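Local coordinates for protein oxidized polyvinyl alcohol hydrolase (Pseudomonas sp. VM15C, PDB 3WWC) that hydrolyses beta-diketones such as 4,6-nonanedione and cleaves oxidized polyvinyl alcohol in the second step of polyvinyl alcohol degradation, at residues 71-76 with 82-87; 303-308 with 312-317. The protein carries 1 engineered substitution. One frame throughout, in Å; residues are numbered along the deposited sequence.

Interaction 1 (71-76 with 82-87); sequences SVESTN and ARSGAN. With BUA (butanoic acid), chain C.
E73 reaches S84 with one carboxylate oxygen: the hydroxyl OG of S84 donates to OE2 of E73 at 2.8 Å, coming in from above the carboxylate plane, 51° out of it. The glutamate gets there by setting CG anti to its own carbonyl carbon (chi1 -66°) and running extended beyond it. S84 likewise has OG anti to its carbonyl carbon, beside the backbone N, and from there OG meets E73 OE2. Two waters fill out the junction. One gives its hydrogens to E73 OE2 (2.7 Å) and to the carbonyl O of R83; the other spans E73 OE1 (2.8 Å) and the carbonyl O of S84. The carboxylate therefore accepts at least three bonds, and both bridges end on backbone carbonyls rather than side chains. Segment 71-76 follows strand 62-68, a position consistent with the oxyanion loop of alpha/beta-hydrolases, and it leads through the N-cap residue S74, whose OG takes the N-H of D77, into helix 75-80. At the loop's start S71 OG donates to O1 of the bound butanoic acid at 2.7 Å and is also bonded to W126 NE1. With an alanine in place of E73, S84 OG would probably be left without its acceptor and both waters would lose their hold on the 71-76 side. The guanidinium of R83 stays apart, its NH2 4.9 Å from OE2 of E73, where it may still favour the negative charge. Beyond S84 the turn passes through G85, where a side chain at phi 116° would press on the carbonyl O of S84, and whose N bonds to the O of A82.

Interaction 2 (303-308 with 312-317); sequences HMWPQL and EFNRWA
The pyrrolidine ring of P306 overlaps the CD2-CE2 side of the F313 ring, approaching obliquely, with P306 CB 3.8 Å from F313 CD2 and P306 CG 3.8 Å from F313 CE2. F313 leaves helix 310-322 with CG anti to its backbone N (chi1 175°), which brings the CD2-CE2 side of the ring against P306; A317 CB, one helical turn on, rests against one of its faces, and Y342 stacks with it. Beside this apolar pair lies a polar one. W305 NE1 donates to N314 OD1 at 3.0 Å, with an N-H...O angle of 163°, and the oxygen sits at the indole edge in the ring plane. The donor in turn lies in the carbonyl plane, on a lone pair of OD1, although the amide and indole planes stand 87° apart. P306 CD covers part of one indole face near its rim. The contact joins the loop that carries H303, in the pocket of this alpha/beta-hydrolase, to the helix that follows it. Both pairs are buried, and because an indole N-H can only donate, it requires the amide oxygen of N314 rather than its nitrogen to face W305.

The two contacts come in series along the chain, with centres 12 Å apart. Each begins in a loop leaving one of the parallel strands of the mixed central sheet, 62-68 for interaction 1 and 292-298 for interaction 2, with three further strands between. These loops converge at one end of the sheet, where S71 and H303 hold the same butanoic acid through its two oxygens, beside A177, an engineered alanine at what is probably the nucleophile position. The segments also touch directly: N314 ND2 makes a weak hydrogen bond to G85 O, and N87 packs against W305. The turn after helix 75-80 thus lies against helix 310-322 and its preceding loop, so the segments that carry S71 and H303 are joined by direct packing.

Interaction 1 (71-76 with 82-87)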
loop_
_atom_site.group_PDB
_atom_site.type_symbol
_atom_site.label_atom_id
_atom_site.label_comp_id
_atom_site.label_asym_id
_atom_site.label_seq_id
_atom_site.Cartn_x
_atom_site.Cartn_y
_atom_site.Cartn_z
ATOM N N SER A 71 6.291 5.319 8.207
ATOM C CA SER A 71 6.335 6.512 9.063
ATOM C C SER A 71 7.680 7.037 9.407
ATOM O O SER A 71 7.845 8.247 9.517
ATOM C CB SER A 71 5.607 6.200 10.380
ATOM O OG SER A 71 4.219 5.939 10.126
ATOM N N VAL A 72 8.672 6.151 9.502
ATOM C CA VAL A 72 10.014 6.596 9.902
ATOM C C VAL A 72 11.122 6.415 8.872
ATOM O O VAL A 72 12.085 7.178 8.877
ATOM C CB VAL A 72 10.415 5.915 11.194
ATOM C CG1 VAL A 72 11.879 6.206 11.515
ATOM C CG2 VAL A 72 9.460 6.366 12.306
ATOM N N GLU A 73 11.014 5.452 7.968
ATOM C CA GLU A 73 12.050 5.315 6.962
ATOM C C GLU A 73 11.883 6.323 5.859
ATOM O O GLU A 73 10.748 6.619 5.463
ATOM C CB GLU A 73 12.014 3.914 6.357
ATOM C CG GLU A 73 12.366 2.845 7.345
ATOM C CD GLU A 73 11.906 1.474 6.875
ATOM O OE1 GLU A 73 10.725 1.362 6.463
ATOM O OE2 GLU A 73 12.719 0.509 6.949
ATOM N N SER A 74 12.974 6.855 5.325
ATOM C CA SER A 74 12.846 7.787 4.217
ATOM C C SER A 74 12.509 7.101 2.902
ATOM O O SER A 74 12.602 5.872 2.789
ATOM C CB SER A 74 14.142 8.604 4.041
ATOM O OG SER A 74 15.190 7.741 3.600
ATOM N N THR A 75 12.071 7.878 1.928
ATOM C CA THR A 75 11.832 7.295 0.602
ATOM C C THR A 75 13.170 6.737 0.100
ATOM O O THR A 75 13.211 5.650 -0.477
ATOM C CB THR A 75 11.246 8.335 -0.333
ATOM O OG1 THR A 75 9.892 8.591 0.079
ATOM C CG2 THR A 75 11.253 7.811 -1.785
ATOM N N ASN A 76 14.275 7.466 0.294
ATOM C CA ASN A 76 15.582 6.927 -0.127
ATOM C C ASN A 76 15.922 5.638 0.590
ATOM O O ASN A 76 16.464 4.690 -0.040
ATOM C CB ASN A 76 16.649 7.999 0.089
ATOM C CG ASN A 76 18.052 7.484 -0.202
ATOM O OD1 ASN A 76 18.321 7.012 -1.302
ATOM N ND2 ASN A 76 18.950 7.576 0.785
ATOM N N ALA A 82 19.097 -1.994 2.139
ATOM C CA ALA A 82 18.626 -3.357 2.152
ATOM C C ALA A 82 17.619 -3.708 3.224
ATOM O O ALA A 82 16.633 -4.406 2.944
ATOM C CB ALA A 82 19.836 -4.318 2.250
ATOM N N ARG A 83 17.848 -3.259 4.462
ATOM C CA ARG A 83 16.938 -3.576 5.558
ATOM C C ARG A 83 15.589 -2.891 5.411
ATOM O O ARG A 83 14.653 -3.259 6.070
ATOM C CB ARG A 83 17.546 -3.181 6.916
ATOM C CG ARG A 83 18.486 -4.186 7.548
ATOM C CD ARG A 83 18.822 -3.679 8.977
ATOM N NE ARG A 83 17.637 -2.984 9.515
ATOM C CZ ARG A 83 17.374 -1.678 9.392
ATOM N NH1 ARG A 83 18.215 -0.846 8.764
ATOM N NH2 ARG A 83 16.211 -1.214 9.848
ATOM N N SER A 84 15.497 -1.924 4.502
ATOM C CA SER A 84 14.258 -1.188 4.260
ATOM C C SER A 84 13.594 -1.633 2.970
ATOM O O SER A 84 12.576 -1.063 2.582
ATOM C CB SER A 84 14.531 0.322 4.192
ATOM O OG SER A 84 15.029 0.833 5.468
ATOM N N GLY A 85 14.199 -2.588 2.293
ATOM C CA GLY A 85 13.607 -3.134 1.061
ATOM C C GLY A 85 14.358 -2.926 -0.222
ATOM O O GLY A 85 14.130 -3.643 -1.200
ATOM N N ALA A 86 15.231 -1.924 -0.239
ATOM C CA ALA A 86 16.017 -1.562 -1.447
ATOM C C ALA A 86 15.154 -1.749 -2.690
ATOM O O ALA A 86 15.513 -2.424 -3.645
ATOM C CB ALA A 86 17.286 -2.423 -1.513
ATOM N N ASN A 87 14.025 -1.040 -2.710
ATOM C CA ASN A 87 13.041 -1.222 -3.779
ATOM C C ASN A 87 13.486 -0.767 -5.178
ATOM O O ASN A 87 12.886 -1.193 -6.172
ATOM C CB ASN A 87 11.727 -0.531 -3.361
ATOM C CG ASN A 87 10.908 -1.402 -2.442
ATOM O OD1 ASN A 87 10.179 -2.271 -2.912
ATOM N ND2 ASN A 87 11.031 -1.214 -1.132
HETATM C C1 BUA C . -0.591 3.907 12.563
HETATM C C2 BUA C . 0.510 2.948 12.105
HETATM C C3 BUA C . 1.295 3.600 10.966
HETATM C C4 BUA C . 2.474 2.720 10.541
HETATM O O1 BUA C . 3.486 3.312 10.102
HETATM O O2 BUA C . 2.302 1.480 10.599
HETATM O O HOH W 1 12.270 -2.165 7.200
HETATM O O HOH W 2 10.859 0.870 3.661
#

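Interaction 2 (303-308 with 312-317)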
loop_
_atom_site.group_PDB
_atom_site.type_symbol
_atom_site.label_atom_id
_atom_site.label_comp_id
_atom_site.label_asym_id
_atom_site.label_seq_id
_atom_site.Cartn_x
_atom_site.Cartn_y
_atom_site.Cartn_z
ATOM N N HIS A 303 7.189 -5.866 12.215
ATOM C CA HIS A 303 6.646 -4.710 11.535
ATOM C C HIS A 303 7.755 -3.897 10.901
ATOM O O HIS A 303 8.216 -2.883 11.475
ATOM C CB HIS A 303 5.900 -3.815 12.523
ATOM C CG HIS A 303 5.025 -2.794 11.863
ATOM N ND1 HIS A 303 3.928 -3.137 11.102
ATOM C CD2 HIS A 303 5.078 -1.438 11.852
ATOM C CE1 HIS A 303 3.340 -2.036 10.652
ATOM N NE2 HIS A 303 4.019 -0.993 11.102
ATOM N N MET A 304 8.225 -4.363 9.758
ATOM C CA MET A 304 9.276 -3.699 8.989
ATOM C C MET A 304 9.241 -4.365 7.627
ATOM O O MET A 304 8.471 -5.291 7.427
ATOM C CB MET A 304 10.655 -3.885 9.635
ATOM C CG MET A 304 10.953 -5.278 9.970
ATOM S SD MET A 304 12.367 -5.430 11.166
ATOM C CE MET A 304 13.347 -4.223 10.711
ATOM N N TRP A 305 9.997 -3.865 6.678
ATOM C CA TRP A 305 9.972 -4.515 5.368
ATOM C C TRP A 305 10.430 -5.946 5.572
ATOM O O TRP A 305 11.317 -6.196 6.383
ATOM C CB TRP A 305 10.964 -3.821 4.432
ATOM C CG TRP A 305 10.695 -4.166 2.992
ATOM C CD1 TRP A 305 11.162 -5.273 2.278
ATOM C CD2 TRP A 305 9.795 -3.482 2.141
ATOM N NE1 TRP A 305 10.578 -5.292 1.053
ATOM C CE2 TRP A 305 9.727 -4.207 0.934
ATOM C CE3 TRP A 305 9.034 -2.321 2.281
ATOM C CZ2 TRP A 305 8.905 -3.820 -0.146
ATOM C CZ3 TRP A 305 8.223 -1.919 1.232
ATOM C CH2 TRP A 305 8.158 -2.681 0.011
ATOM N N PRO A 306 9.888 -6.904 4.816
ATOM C CA PRO A 306 10.250 -8.336 4.890
ATOM C C PRO A 306 11.770 -8.436 5.014
ATOM O O PRO A 306 12.508 -7.889 4.189
ATOM C CB PRO A 306 9.727 -8.869 3.557
ATOM C CG PRO A 306 8.334 -8.164 3.542
ATOM C CD PRO A 306 8.739 -6.701 3.906
ATOM N N GLN A 307 12.208 -9.154 6.060
ATOM C CA GLN A 307 13.620 -9.232 6.389
ATOM C C GLN A 307 14.324 -10.486 5.946
ATOM O O GLN A 307 15.545 -10.447 5.683
ATOM C CB GLN A 307 13.791 -9.118 7.906
ATOM C CG GLN A 307 13.350 -7.761 8.470
ATOM C CD GLN A 307 14.256 -6.635 8.042
ATOM O OE1 GLN A 307 13.842 -5.729 7.297
ATOM N NE2 GLN A 307 15.498 -6.666 8.489
ATOM N N LEU A 308 13.586 -11.577 5.899
ATOM C CA LEU A 308 14.176 -12.835 5.461
ATOM C C LEU A 308 14.201 -12.886 3.919
ATOM O O LEU A 308 13.147 -12.785 3.266
ATOM C CB LEU A 308 13.362 -14.022 6.003
ATOM C CG LEU A 308 13.226 -14.061 7.520
ATOM C CD1 LEU A 308 12.096 -15.079 7.887
ATOM C CD2 LEU A 308 14.592 -14.388 8.151
ATOM N N GLU A 312 14.836 -11.737 -2.637
ATOM C CA GLU A 312 14.107 -12.882 -3.207
ATOM C C GLU A 312 12.598 -12.634 -3.028
ATOM O O GLU A 312 11.810 -12.915 -3.921
ATOM C CB GLU A 312 14.424 -14.203 -2.497
ATOM C CG GLU A 312 15.824 -14.730 -2.761
ATOM C CD GLU A 312 16.016 -16.023 -1.975
ATOM O OE1 GLU A 312 15.107 -16.885 -1.967
ATOM O OE2 GLU A 312 17.089 -16.137 -1.345
ATOM N N PHE A 313 12.194 -12.108 -1.871
ATOM C CA PHE A 313 10.781 -11.839 -1.645
ATOM C C PHE A 313 10.254 -10.767 -2.591
ATOM O O PHE A 313 9.203 -10.930 -3.203
ATOM C CB PHE A 313 10.509 -11.393 -0.191
ATOM C CG PHE A 313 9.088 -11.012 0.016
ATOM C CD1 PHE A 313 8.132 -12.003 0.194
ATOM C CD2 PHE A 313 8.712 -9.665 -0.068
ATOM C CE1 PHE A 313 6.765 -11.670 0.294
ATOM C CE2 PHE A 313 7.335 -9.328 0.027
ATOM C CZ PHE A 313 6.399 -10.334 0.204
ATOM N N ASN A 314 10.990 -9.670 -2.756
ATOM C CA ASN A 314 10.554 -8.597 -3.630
ATOM C C ASN A 314 10.378 -9.113 -5.046
ATOM O O ASN A 314 9.393 -8.786 -5.720
ATOM C CB ASN A 314 11.536 -7.417 -3.670
ATOM C CG ASN A 314 11.612 -6.631 -2.371
ATOM O OD1 ASN A 314 10.884 -6.902 -1.420
ATOM N ND2 ASN A 314 12.506 -5.621 -2.345
ATOM N N ARG A 315 11.327 -9.934 -5.513
ATOM C CA ARG A 315 11.233 -10.436 -6.902
ATOM C C ARG A 315 10.048 -11.374 -7.016
ATOM O O ARG A 315 9.260 -11.297 -7.978
ATOM C CB ARG A 315 12.489 -11.247 -7.267
ATOM C CG ARG A 315 13.725 -10.407 -7.443
ATOM C CD ARG A 315 14.921 -11.283 -7.983
ATOM N NE ARG A 315 15.453 -12.236 -7.019
ATOM C CZ ARG A 315 16.463 -11.984 -6.179
ATOM N NH1 ARG A 315 17.050 -10.781 -6.142
ATOM N NH2 ARG A 315 16.919 -12.986 -5.462
ATOM N N TRP A 316 9.892 -12.276 -6.046
ATOM C CA TRP A 316 8.773 -13.238 -6.066
ATOM C C TRP A 316 7.430 -12.509 -6.001
ATOM O O TRP A 316 6.485 -12.817 -6.768
ATOM C CB TRP A 316 8.880 -14.219 -4.882
ATOM C CG TRP A 316 7.699 -15.134 -4.788
ATOM C CD1 TRP A 316 7.455 -16.252 -5.564
ATOM C CD2 TRP A 316 6.537 -14.952 -3.979
ATOM N NE1 TRP A 316 6.210 -16.769 -5.275
ATOM C CE2 TRP A 316 5.620 -15.987 -4.315
ATOM C CE3 TRP A 316 6.168 -14.023 -3.005
ATOM C CZ2 TRP A 316 4.373 -16.098 -3.713
ATOM C CZ3 TRP A 316 4.924 -14.141 -2.408
ATOM C CH2 TRP A 316 4.043 -15.176 -2.770
ATOM N N ALA A 317 7.333 -11.529 -5.102
ATOM C CA ALA A 317 6.037 -10.834 -4.968
ATOM C C ALA A 317 5.686 -10.044 -6.212
ATOM O O ALA A 317 4.560 -10.162 -6.709
ATOM C CB ALA A 317 6.078 -9.886 -3.707
#